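Local coordinates for Thg1-like uncharacterized protein (Bacillus thuringiensis, PDB 4KGM) that probably acts as a tRNA(His) guanylyltransferase-like nucleotidyltransferase, built round a polymerase palm-like catalytic domain that binds ATP with two magnesium ions, at residues V27-A32 against I77-T82; E51-T56 against V70-D75; E139-F144 against K228-V233. One frame throughout, in Å; residues are numbered along the deposited sequence.

Interaction 1: V27-A32 against I77-T82; sequences VRIDGA and ISILIT. With MG (magnesium ion), chain G; MG (magnesium ion), chain H; ATP (adenosine-5'-triphosphate), chain E.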
loop_
_atom_site.group_PDB
_atom_site.type_symbol
_atom_site.label_atom_id
_atom_site.label_comp_id
_atom_site.label_asym_id
_atom_site.label_seq_id
_atom_site.Cartn_x
_atom_site.Cartn_y
_atom_site.Cartn_z
ATOM N N VAL A 27 -0.343 -9.878 -14.445
ATOM C CA VAL A 27 0.423 -10.709 -13.524
ATOM C C VAL A 27 1.648 -11.284 -14.228
ATOM O O VAL A 27 1.522 -11.940 -15.263
ATOM C CB VAL A 27 -0.418 -11.878 -12.988
ATOM C CG1 VAL A 27 0.423 -12.755 -12.068
ATOM C CG2 VAL A 27 -1.649 -11.359 -12.260
ATOM N N ARG A 28 2.831 -11.034 -13.676
ATOM C CA ARG A 28 4.047 -11.628 -14.223
ATOM C C ARG A 28 4.674 -12.640 -13.265
ATOM O O ARG A 28 4.839 -12.375 -12.073
ATOM C CB ARG A 28 5.074 -10.564 -14.641
ATOM C CG ARG A 28 6.261 -11.155 -15.408
ATOM C CD ARG A 28 7.092 -10.104 -16.140
ATOM N NE ARG A 28 7.857 -9.255 -15.231
ATOM C CZ ARG A 28 7.621 -7.961 -15.041
ATOM N NH1 ARG A 28 6.645 -7.359 -15.706
ATOM N NH2 ARG A 28 8.367 -7.265 -14.192
ATOM N N ILE A 29 5.005 -13.805 -13.798
ATOM C CA ILE A 29 5.644 -14.858 -13.032
ATOM C C ILE A 29 7.023 -15.118 -13.623
ATOM O O ILE A 29 7.150 -15.330 -14.812
ATOM C CB ILE A 29 4.789 -16.140 -13.062
ATOM C CG1 ILE A 29 3.514 -15.938 -12.261
ATOM C CG2 ILE A 29 5.548 -17.325 -12.509
ATOM C CD1 ILE A 29 2.348 -16.740 -12.773
ATOM N N ASP A 30 8.050 -15.086 -12.790
ATOM C CA ASP A 30 9.420 -15.274 -13.264
ATOM C C ASP A 30 10.155 -16.352 -12.469
ATOM O O ASP A 30 10.161 -16.332 -11.239
ATOM C CB ASP A 30 10.194 -13.955 -13.203
ATOM C CG ASP A 30 11.530 -14.025 -13.924
ATOM O OD1 ASP A 30 12.520 -14.474 -13.309
ATOM O OD2 ASP A 30 11.590 -13.627 -15.108
ATOM N N GLY A 31 10.777 -17.287 -13.184
ATOM C CA GLY A 31 11.496 -18.385 -12.560
ATOM C C GLY A 31 12.646 -17.929 -11.683
ATOM O O GLY A 31 13.408 -17.039 -12.055
ATOM N N ALA A 32 12.770 -18.544 -10.511
ATOM C CA ALA A 32 13.829 -18.192 -9.571
ATOM C C ALA A 32 15.121 -18.943 -9.877
ATOM O O ALA A 32 15.130 -20.172 -9.959
ATOM C CB ALA A 32 13.380 -18.464 -8.141
ATOM N N ILE A 77 6.394 -15.368 -17.326
ATOM C CA ILE A 77 5.030 -15.548 -17.808
ATOM C C ILE A 77 4.162 -14.351 -17.425
ATOM O O ILE A 77 3.915 -14.108 -16.243
ATOM C CB ILE A 77 4.391 -16.826 -17.229
ATOM C CG1 ILE A 77 5.140 -18.071 -17.708
ATOM C CG2 ILE A 77 2.927 -16.915 -17.617
ATOM C CD1 ILE A 77 4.538 -19.366 -17.214
ATOM N N SER A 78 3.710 -13.602 -18.425
ATOM C CA SER A 78 2.821 -12.471 -18.191
ATOM C C SER A 78 1.380 -12.852 -18.504
ATOM O O SER A 78 1.104 -13.475 -19.527
ATOM C CB SER A 78 3.237 -11.261 -19.030
ATOM O OG SER A 78 4.451 -10.704 -18.559
ATOM N N ILE A 79 0.466 -12.474 -17.616
ATOM C CA ILE A 79 -0.945 -12.800 -17.786
ATOM C C ILE A 79 -1.814 -11.547 -17.743
ATOM O O ILE A 79 -1.740 -10.763 -16.794
ATOM C CB ILE A 79 -1.424 -13.776 -16.698
ATOM C CG1 ILE A 79 -0.493 -14.990 -16.629
ATOM C CG2 ILE A 79 -2.865 -14.198 -16.955
ATOM C CD1 ILE A 79 -0.687 -15.841 -15.396
ATOM N N LEU A 80 -2.629 -11.356 -18.778
ATOM C CA LEU A 80 -3.569 -10.241 -18.820
ATOM C C LEU A 80 -4.920 -10.652 -18.253
ATOM O O LEU A 80 -5.576 -11.554 -18.778
ATOM C CB LEU A 80 -3.747 -9.724 -20.249
ATOM C CG LEU A 80 -4.945 -8.791 -20.464
ATOM C CD1 LEU A 80 -4.797 -7.507 -19.659
ATOM C CD2 LEU A 80 -5.142 -8.480 -21.937
ATOM N N ILE A 81 -5.331 -9.983 -17.182
ATOM C CA ILE A 81 -6.619 -10.256 -16.556
ATOM C C ILE A 81 -7.529 -9.037 -16.650
ATOM O O ILE A 81 -7.124 -7.923 -16.317
ATOM C CB ILE A 81 -6.455 -10.636 -15.073
ATOM C CG1 ILE A 81 -5.349 -11.681 -14.905
ATOM C CG2 ILE A 81 -7.766 -11.149 -14.507
ATOM C CD1 ILE A 81 -5.057 -12.025 -13.463
ATOM N N THR A 82 -8.754 -9.250 -17.116
ATOM C CA THR A 82 -9.751 -8.187 -17.151
ATOM C C THR A 82 -10.941 -8.574 -16.284
ATOM O O THR A 82 -11.315 -9.745 -16.222
ATOM C CB THR A 82 -10.241 -7.895 -18.584
ATOM O OG1 THR A 82 -10.933 -9.038 -19.100
ATOM C CG2 THR A 82 -9.070 -7.552 -19.491
HETATM MG MG MG G . 14.264 -15.676 -13.480
HETATM MG MG MG H . 13.696 -13.801 -16.095
HETATM P PG ATP E . 16.422 -14.545 -10.879
HETATM O O1G ATP E . 16.915 -13.151 -11.187
HETATM O O2G ATP E . 16.477 -14.924 -9.417
HETATM O O3G ATP E . 15.114 -14.889 -11.550
HETATM P PB ATP E . 17.459 -15.917 -13.123
HETATM O O1B ATP E . 16.131 -16.579 -13.405
HETATM O O2B ATP E . 18.730 -16.662 -13.451
HETATM O O3B ATP E . 17.527 -15.500 -11.568
HETATM P PA ATP E . 16.899 -14.363 -15.361
HETATM O O1A ATP E . 17.402 -13.088 -15.991
HETATM O O2A ATP E . 15.417 -14.634 -15.263
HETATM O O3A ATP E . 17.529 -14.501 -13.888
HETATM O "O5'" ATP E . 17.588 -15.622 -16.093
HETATM C "C5'" ATP E . 16.853 -16.437 -17.002
HETATM C "C4'" ATP E . 17.713 -17.630 -17.405
HETATM O "O4'" ATP E . 16.907 -18.692 -17.919
HETATM C "C3'" ATP E . 18.714 -17.261 -18.489
HETATM O "O3'" ATP E . 20.040 -17.285 -17.953
HETATM C "C2'" ATP E . 18.568 -18.324 -19.561
HETATM O "O2'" ATP E . 19.834 -18.934 -19.831
HETATM C "C1'" ATP E . 17.597 -19.343 -18.988
HETATM N N9 ATP E . 16.644 -19.815 -20.026
HETATM C C8 ATP E . 15.486 -19.221 -20.369
HETATM N N7 ATP E . 14.854 -19.912 -21.352
HETATM C C5 ATP E . 15.616 -20.979 -21.652
HETATM C C6 ATP E . 15.539 -22.118 -22.597
HETATM N N6 ATP E . 14.488 -22.259 -23.441
HETATM N N1 ATP E . 16.552 -23.012 -22.587
HETATM C C2 ATP E . 17.600 -22.885 -21.753
HETATM N N3 ATP E . 17.737 -21.878 -20.872
HETATM C C4 ATP E . 16.795 -20.910 -20.775
HETATM O O HOH W 1 13.590 -11.840 -15.973
#

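Interaction 2: E51-T56 against V70-D75; sequences EAFWET and VYHQSD. With MG (magnesium ion), chain G; MG (magnesium ion), chain H; ATP (adenosine-5'-triphosphate), chain E.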
loop_
_atom_site.group_PDB
_atom_site.type_symbol
_atom_site.label_atom_id
_atom_site.label_comp_id
_atom_site.label_asym_id
_atom_site.label_seq_id
_atom_site.Cartn_x
_atom_site.Cartn_y
_atom_site.Cartn_z
ATOM N N GLU A 51 8.206 -26.054 -23.897
ATOM C CA GLU A 51 6.895 -26.696 -23.948
ATOM C C GLU A 51 6.340 -26.975 -22.554
ATOM O O GLU A 51 5.148 -27.242 -22.392
ATOM C CB GLU A 51 6.952 -27.989 -24.764
ATOM C CG GLU A 51 7.107 -27.768 -26.259
ATOM C CD GLU A 51 7.126 -29.063 -27.045
ATOM O OE1 GLU A 51 6.932 -30.136 -26.435
ATOM O OE2 GLU A 51 7.335 -29.006 -28.276
ATOM N N ALA A 52 7.212 -26.921 -21.552
ATOM C CA ALA A 52 6.795 -27.086 -20.167
ATOM C C ALA A 52 6.186 -25.784 -19.656
ATOM O O ALA A 52 5.272 -25.795 -18.829
ATOM C CB ALA A 52 7.971 -27.503 -19.302
ATOM N N PHE A 53 6.702 -24.664 -20.155
ATOM C CA PHE A 53 6.140 -23.356 -19.847
ATOM C C PHE A 53 4.803 -23.177 -20.552
ATOM O O PHE A 53 3.875 -22.579 -20.005
ATOM C CB PHE A 53 7.095 -22.238 -20.269
ATOM C CG PHE A 53 8.141 -21.910 -19.241
ATOM C CD1 PHE A 53 7.817 -21.171 -18.116
ATOM C CD2 PHE A 53 9.451 -22.329 -19.407
ATOM C CE1 PHE A 53 8.776 -20.865 -17.171
ATOM C CE2 PHE A 53 10.416 -22.024 -18.465
ATOM C CZ PHE A 53 10.077 -21.293 -17.345
ATOM N N TRP A 54 4.709 -23.702 -21.769
ATOM C CA TRP A 54 3.494 -23.572 -22.564
ATOM C C TRP A 54 2.336 -24.330 -21.926
ATOM O O TRP A 54 1.194 -23.875 -21.958
ATOM C CB TRP A 54 3.732 -24.051 -23.997
ATOM C CG TRP A 54 4.804 -23.283 -24.708
ATOM C CD1 TRP A 54 5.366 -22.102 -24.315
ATOM C CD2 TRP A 54 5.454 -23.647 -25.934
ATOM N NE1 TRP A 54 6.322 -21.709 -25.218
ATOM C CE2 TRP A 54 6.395 -22.639 -26.222
ATOM C CE3 TRP A 54 5.329 -24.725 -26.814
ATOM C CZ2 TRP A 54 7.207 -22.678 -27.355
ATOM C CZ3 TRP A 54 6.136 -24.762 -27.938
ATOM C CH2 TRP A 54 7.061 -23.744 -28.198
ATOM N N GLU A 55 2.637 -25.486 -21.343
ATOM C CA GLU A 55 1.630 -26.255 -20.622
ATOM C C GLU A 55 1.280 -25.555 -19.316
ATOM O O GLU A 55 0.148 -25.631 -18.841
ATOM C CB GLU A 55 2.122 -27.677 -20.348
ATOM C CG GLU A 55 2.156 -28.557 -21.581
ATOM C CD GLU A 55 0.792 -28.696 -22.230
ATOM O OE1 GLU A 55 -0.139 -29.192 -21.560
ATOM O OE2 GLU A 55 0.647 -28.300 -23.406
ATOM N N THR A 56 2.265 -24.873 -18.742
ATOM C CA THR A 56 2.047 -24.083 -17.541
ATOM C C THR A 56 1.146 -22.898 -17.869
ATOM O O THR A 56 0.203 -22.597 -17.135
ATOM C CB THR A 56 3.377 -23.578 -16.952
ATOM O OG1 THR A 56 4.191 -24.698 -16.581
ATOM C CG2 THR A 56 3.130 -22.715 -15.727
ATOM N N VAL A 70 -2.097 -14.889 -22.254
ATOM C CA VAL A 70 -0.846 -15.195 -21.577
ATOM C C VAL A 70 0.305 -15.062 -22.566
ATOM O O VAL A 70 0.186 -15.470 -23.718
ATOM C CB VAL A 70 -0.851 -16.619 -21.003
ATOM C CG1 VAL A 70 0.407 -16.861 -20.184
ATOM C CG2 VAL A 70 -2.096 -16.847 -20.154
ATOM N N TYR A 71 1.413 -14.482 -22.120
ATOM C CA TYR A 71 2.589 -14.340 -22.970
ATOM C C TYR A 71 3.822 -14.970 -22.332
ATOM O O TYR A 71 4.182 -14.639 -21.201
ATOM C CB TYR A 71 2.856 -12.865 -23.278
ATOM C CG TYR A 71 4.159 -12.627 -24.005
ATOM C CD1 TYR A 71 4.271 -12.872 -25.369
ATOM C CD2 TYR A 71 5.278 -12.156 -23.331
ATOM C CE1 TYR A 71 5.461 -12.657 -26.039
ATOM C CE2 TYR A 71 6.471 -11.939 -23.991
ATOM C CZ TYR A 71 6.556 -12.190 -25.346
ATOM O OH TYR A 71 7.744 -11.973 -26.008
ATOM N N HIS A 72 4.470 -15.874 -23.061
ATOM C CA HIS A 72 5.689 -16.504 -22.564
ATOM C C HIS A 72 6.946 -16.046 -23.293
ATOM O O HIS A 72 6.937 -15.818 -24.503
ATOM C CB HIS A 72 5.601 -18.029 -22.626
ATOM C CG HIS A 72 6.900 -18.709 -22.317
ATOM N ND1 HIS A 72 7.701 -19.265 -23.291
ATOM C CD2 HIS A 72 7.553 -18.890 -21.145
ATOM C CE1 HIS A 72 8.783 -19.776 -22.730
ATOM N NE2 HIS A 72 8.718 -19.561 -21.429
ATOM N N GLN A 73 8.025 -15.924 -22.530
ATOM C CA GLN A 73 9.348 -15.636 -23.061
ATOM C C GLN A 73 10.376 -15.978 -21.989
ATOM O O GLN A 73 10.212 -15.597 -20.830
ATOM C CB GLN A 73 9.461 -14.167 -23.467
ATOM C CG GLN A 73 10.875 -13.624 -23.425
ATOM C CD GLN A 73 11.131 -12.768 -22.204
ATOM O OE1 GLN A 73 11.994 -13.078 -21.384
ATOM N NE2 GLN A 73 10.384 -11.677 -22.080
ATOM N N SER A 74 11.422 -16.703 -22.379
ATOM C CA SER A 74 12.448 -17.159 -21.441
ATOM C C SER A 74 11.836 -17.892 -20.249
ATOM O O SER A 74 11.158 -18.907 -20.412
ATOM C CB SER A 74 13.303 -15.985 -20.954
ATOM O OG SER A 74 13.819 -15.239 -22.041
ATOM N N ASP A 75 12.067 -17.363 -19.052
ATOM C CA ASP A 75 11.551 -17.977 -17.834
ATOM C C ASP A 75 10.457 -17.129 -17.189
ATOM O O ASP A 75 10.172 -17.273 -16.000
ATOM C CB ASP A 75 12.682 -18.206 -16.831
ATOM C CG ASP A 75 13.259 -16.909 -16.300
ATOM O OD1 ASP A 75 13.238 -15.902 -17.039
ATOM O OD2 ASP A 75 13.730 -16.897 -15.143
HETATM MG MG MG G . 14.264 -15.676 -13.480
HETATM MG MG MG H . 13.696 -13.801 -16.095
HETATM P PG ATP E . 16.422 -14.545 -10.879
HETATM O O1G ATP E . 16.915 -13.151 -11.187
HETATM O O2G ATP E . 16.477 -14.924 -9.417
HETATM O O3G ATP E . 15.114 -14.889 -11.550
HETATM P PB ATP E . 17.459 -15.917 -13.123
HETATM O O1B ATP E . 16.131 -16.579 -13.405
HETATM O O2B ATP E . 18.730 -16.662 -13.451
HETATM O O3B ATP E . 17.527 -15.500 -11.568
HETATM P PA ATP E . 16.899 -14.363 -15.361
HETATM O O1A ATP E . 17.402 -13.088 -15.991
HETATM O O2A ATP E . 15.417 -14.634 -15.263
HETATM O O3A ATP E . 17.529 -14.501 -13.888
HETATM O "O5'" ATP E . 17.588 -15.622 -16.093
HETATM C "C5'" ATP E . 16.853 -16.437 -17.002
HETATM C "C4'" ATP E . 17.713 -17.630 -17.405
HETATM O "O4'" ATP E . 16.907 -18.692 -17.919
HETATM C "C3'" ATP E . 18.714 -17.261 -18.489
HETATM O "O3'" ATP E . 20.040 -17.285 -17.953
HETATM C "C2'" ATP E . 18.568 -18.324 -19.561
HETATM O "O2'" ATP E . 19.834 -18.934 -19.831
HETATM C "C1'" ATP E . 17.597 -19.343 -18.988
HETATM N N9 ATP E . 16.644 -19.815 -20.026
HETATM C C8 ATP E . 15.486 -19.221 -20.369
HETATM N N7 ATP E . 14.854 -19.912 -21.352
HETATM C C5 ATP E . 15.616 -20.979 -21.652
HETATM C C6 ATP E . 15.539 -22.118 -22.597
HETATM N N6 ATP E . 14.488 -22.259 -23.441
HETATM N N1 ATP E . 16.552 -23.012 -22.587
HETATM C C2 ATP E . 17.600 -22.885 -21.753
HETATM N N3 ATP E . 17.737 -21.878 -20.872
HETATM C C4 ATP E . 16.795 -20.910 -20.775
HETATM O O HOH W 1 13.590 -11.840 -15.973
#

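Interaction 3: E139-F144 against K228-V233; sequences EVANYF and KDREYV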
loop_
_atom_site.group_PDB
_atom_site.type_symbol
_atom_site.label_atom_id
_atom_site.label_comp_id
_atom_site.label_asym_id
_atom_site.label_seq_id
_atom_site.Cartn_x
_atom_site.Cartn_y
_atom_site.Cartn_z
ATOM N N GLU A 139 -2.388 1.184 -22.390
ATOM C CA GLU A 139 -1.020 0.821 -22.044
ATOM C C GLU A 139 -0.829 -0.691 -22.015
ATOM O O GLU A 139 0.285 -1.179 -21.821
ATOM C CB GLU A 139 -0.616 1.435 -20.699
ATOM C CG GLU A 139 -0.379 2.941 -20.736
ATOM C CD GLU A 139 1.007 3.314 -21.225
ATOM O OE1 GLU A 139 1.512 2.664 -22.165
ATOM O OE2 GLU A 139 1.600 4.259 -20.661
ATOM N N VAL A 140 -1.917 -1.428 -22.214
ATOM C CA VAL A 140 -1.861 -2.885 -22.187
ATOM C C VAL A 140 -1.072 -3.427 -23.375
ATOM O O VAL A 140 -0.190 -4.268 -23.209
ATOM C CB VAL A 140 -3.267 -3.512 -22.174
ATOM C CG1 VAL A 140 -3.169 -5.031 -22.099
ATOM C CG2 VAL A 140 -4.075 -2.968 -21.008
ATOM N N ALA A 141 -1.393 -2.940 -24.570
ATOM C CA ALA A 141 -0.644 -3.307 -25.765
ATOM C C ALA A 141 0.816 -2.921 -25.586
ATOM O O ALA A 141 1.715 -3.714 -25.857
ATOM C CB ALA A 141 -1.227 -2.630 -26.992
ATOM N N ASN A 142 1.041 -1.702 -25.106
ATOM C CA ASN A 142 2.389 -1.217 -24.834
ATOM C C ASN A 142 3.153 -2.081 -23.829
ATOM O O ASN A 142 4.383 -2.110 -23.842
ATOM C CB ASN A 142 2.356 0.241 -24.365
ATOM C CG ASN A 142 2.035 1.211 -25.487
ATOM O OD1 ASN A 142 1.002 1.877 -25.469
ATOM N ND2 ASN A 142 2.926 1.298 -26.466
ATOM N N TYR A 143 2.430 -2.783 -22.961
ATOM C CA TYR A 143 3.073 -3.679 -22.005
ATOM C C TYR A 143 3.696 -4.882 -22.703
ATOM O O TYR A 143 4.860 -5.212 -22.472
ATOM C CB TYR A 143 2.093 -4.167 -20.931
ATOM C CG TYR A 143 2.689 -5.254 -20.060
ATOM C CD1 TYR A 143 3.557 -4.940 -19.024
ATOM C CD2 TYR A 143 2.402 -6.594 -20.292
ATOM C CE1 TYR A 143 4.114 -5.927 -18.236
ATOM C CE2 TYR A 143 2.958 -7.587 -19.511
ATOM C CZ TYR A 143 3.812 -7.248 -18.485
ATOM O OH TYR A 143 4.365 -8.235 -17.702
ATOM N N PHE A 144 2.908 -5.545 -23.542
ATOM C CA PHE A 144 3.377 -6.722 -24.261
ATOM C C PHE A 144 4.410 -6.353 -25.325
ATOM O O PHE A 144 5.329 -7.125 -25.601
ATOM C CB PHE A 144 2.199 -7.482 -24.874
ATOM C CG PHE A 144 1.247 -8.038 -23.853
ATOM C CD1 PHE A 144 1.558 -9.195 -23.156
ATOM C CD2 PHE A 144 0.046 -7.401 -23.586
ATOM C CE1 PHE A 144 0.685 -9.709 -22.212
ATOM C CE2 PHE A 144 -0.832 -7.911 -22.644
ATOM C CZ PHE A 144 -0.512 -9.066 -21.956
ATOM N N LYS A 228 3.213 -4.066 -34.422
ATOM C CA LYS A 228 2.708 -3.998 -35.789
ATOM C C LYS A 228 1.287 -4.556 -35.884
ATOM O O LYS A 228 0.690 -4.576 -36.959
ATOM C CB LYS A 228 3.640 -4.746 -36.745
ATOM N N ASP A 229 0.755 -5.009 -34.754
ATOM C CA ASP A 229 -0.613 -5.519 -34.694
ATOM C C ASP A 229 -1.160 -5.387 -33.276
ATOM O O ASP A 229 -1.242 -6.364 -32.532
ATOM C CB ASP A 229 -0.669 -6.977 -35.157
ATOM C CG ASP A 229 -2.090 -7.494 -35.287
ATOM O OD1 ASP A 229 -3.012 -6.665 -35.443
ATOM O OD2 ASP A 229 -2.285 -8.726 -35.239
ATOM N N ARG A 230 -1.536 -4.166 -32.912
ATOM C CA ARG A 230 -1.952 -3.856 -31.548
ATOM C C ARG A 230 -3.326 -4.422 -31.194
ATOM O O ARG A 230 -3.616 -4.670 -30.023
ATOM C CB ARG A 230 -1.920 -2.344 -31.319
ATOM C CG ARG A 230 -0.523 -1.746 -31.395
ATOM C CD ARG A 230 -0.570 -0.230 -31.434
ATOM N NE ARG A 230 -1.267 0.319 -30.277
ATOM C CZ ARG A 230 -0.666 0.690 -29.152
ATOM N NH1 ARG A 230 0.650 0.574 -29.033
ATOM N NH2 ARG A 230 -1.382 1.180 -28.148
ATOM N N GLU A 231 -4.164 -4.633 -32.205
ATOM C CA GLU A 231 -5.503 -5.175 -31.988
ATOM C C GLU A 231 -5.442 -6.622 -31.494
ATOM O O GLU A 231 -6.397 -7.128 -30.906
ATOM C CB GLU A 231 -6.346 -5.059 -33.264
ATOM C CG GLU A 231 -7.777 -5.595 -33.155
ATOM C CD GLU A 231 -8.619 -4.861 -32.121
ATOM O OE1 GLU A 231 -9.603 -5.456 -31.629
ATOM O OE2 GLU A 231 -8.309 -3.692 -31.805
ATOM N N TYR A 232 -4.308 -7.275 -31.727
ATOM C CA TYR A 232 -4.081 -8.634 -31.244
ATOM C C TYR A 232 -4.215 -8.698 -29.725
ATOM O O TYR A 232 -4.683 -9.696 -29.173
ATOM C CB TYR A 232 -2.697 -9.122 -31.672
ATOM C CG TYR A 232 -2.379 -10.542 -31.255
ATOM C CD1 TYR A 232 -2.830 -11.623 -32.003
ATOM C CD2 TYR A 232 -1.619 -10.802 -30.122
ATOM C CE1 TYR A 232 -2.539 -12.921 -31.630
ATOM C CE2 TYR A 232 -1.322 -12.097 -29.742
ATOM C CZ TYR A 232 -1.783 -13.152 -30.501
ATOM O OH TYR A 232 -1.493 -14.443 -30.128
ATOM N N VAL A 233 -3.805 -7.625 -29.056
ATOM C CA VAL A 233 -3.940 -7.520 -27.609
ATOM C C VAL A 233 -5.192 -6.728 -27.234
ATOM O O VAL A 233 -5.963 -7.137 -26.366
ATOM C CB VAL A 233 -2.704 -6.848 -26.975
ATOM C CG1 VAL A 233 -2.939 -6.585 -25.494
ATOM C CG2 VAL A 233 -1.466 -7.707 -27.181
HETATM O O HOH W 2 -0.948 0.333 -25.334
#

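Interaction 1: V27-A32 against I77-T82
Because CG1 of Val27 lies trans to the backbone nitrogen (chi1 178°), its other branch, CG2, is left to slant across the delta methyl of Ile81, with CG2 3.7 Å from CD1. Ile79 instead swings CG1 trans to its carbonyl carbon (chi1 -52°), which carries its CD1 to 4.1 Å from CD1 of Ile29. These groups share one face of an antiparallel ladder in which Val27-Ile79 and Ile29-Ile77 are hydrogen-bonded pairs. Val27 N reaches Ile79 O at 2.9 Å almost straight (168°), and Ile77 N donates to Ile29 O at 2.6 Å. On the other face Arg28 CD lies 3.6 Å from Ser78 OG; both residues bond to Tyr143 OH, and Arg28 NH2 continues to a salt bridge with Glu12 of the second subunit. Beyond the ladder, Asp30 OD1 and Gly31 O each bind, at 2.1 Å, the magnesium chelated by all three phosphates of ATP. Asp30 OD2 takes the second magnesium at 2.3 Å. A strand pair with one apolar face thus ends in a carboxylate bridging two magnesium ions; the charge of these ions would help offset that of the triphosphate, consistent with the two-metal chemistry of polymerase palm domains.

Interaction 2: E51-T56 against V70-D75
Phe53 lays its CB over one face of the His72 imidazole, toward the rim of the ring, in a CH-pi contact with CB 3.6 Å from the ring centroid. The phenyl ring itself continues past the imidazole instead of stacking on it: the two planes are inclined by only 26°, yet the phenyl is displaced to one side, with little ring-on-ring overlap and centroids 4.7 Å apart. His72 gets there by placing CG trans to its backbone nitrogen (chi1 171°), which sends the imidazole from the strand toward the helix. Trp54 approaches ND1 of His72, the two ring planes at 80°; ND1 lies near the indole plane at its edge, 3.4 Å from NE1 of Trp54.

The chain turns just past the strand, and Ser74, with its positive phi, brings its carbonyl back to the same cluster. His72 NE2 gives Ser74 O a weak, bent hydrogen bond of 2.7 Å, while that oxygen also sits over a face of the phenyl ring, 3.7 Å from CE2 of Phe53. Ser74 OG is turned the other way and donates to Gln73 OE1 at 2.9 Å. Phe53 CZ then touches Asp75 CA at 3.7 Å, so the aromatic cluster lies directly behind a metal ligand: OD2 of Asp75 binds one magnesium at 2.1 Å and OD1 the other, both ions also bound by the ATP phosphates.

On its far sides the cluster meets other elements of the fold. Phe53 touches Phe112 of helix 97-119 and Ile77 of strand 76-81, and Trp54 makes edge-to-face contacts with Trp195 and His221. The contact thus seats helix 47-63 against the end of strand 67-73, where the hairpin turns toward strand 76-81.

Interaction 3: E139-F144 against K228-V233
The start of helix 140-160 meets the segment leading into helix 231-237, the backbones coming nearest at Ala141 and Val233, whose CA atoms are 5.7 Å apart. Val233 is the apolar wedge. With CG1 trans to its backbone nitrogen (chi1 173°), that methyl enters between two residues one helical turn apart, 3.7 Å from CG1 of Val140 and 3.6 Å from CD2 of Phe144. It approaches the phenyl ring obliquely, while the other branch, CG2, stands 3.9 Å from the same CD2 of Phe144. The small side chain of Ala141 is consistent with so close an approach of the two backbones.

The other half of the contact is polar. Arg230 runs out extended and then bends at chi3 (57°), which lays its guanidinium flat over the methyl of Ala141: CB lies over the centre of one face, 4.0 Å from CZ of Arg230. The amide of Asn142 comes to the guanidinium edge, its plane turned 57° from that of the arginine. Water 2 accepts from the backbone N of Asn142 at 2.9 Å and, weakly, from NH2 of Arg230 at 3.0 Å. One water therefore joins a backbone N-H in the first turn of the helix to the arginine. Arg230 NH2 also has a long, weak ion pair with Glu234; Glu139, at the N-cap position just before the helix, forms a salt bridge through OE2 to Arg7 of the second subunit.

Toward the sheet, Phe144 continues onto Leu69 and Tyr71 of strand 67-73 and Ile26 of strand 25-31. Tyr232 likewise reaches Leu69, as well as Cys201 and Ile203 of strand 200-206. The starts of both helices thus pack on the central antiparallel sheet.

In the fold
From the N terminus, strand 25-31 comes first and waits for strand 76-81, so interaction 1 closes a long loop. Within that loop, helix 47-63 and strand 67-73 meet in interaction 2, which is therefore nested in interaction 1. The two adjoin through neighbouring strands, through the Gly31-Asp75 backbone bond and through shared magnesium ions and ATP, to which Asp30, Gly31 and Asp75 all contribute. Interaction 3 follows in series, closing a separate loop from helix 140-160 to the C-terminal helix 231-237. It meets the others on one face of the sheet, where helix 140-160 packs on strands 25-31, 67-73 and 76-81, Phe144 reaching Leu80.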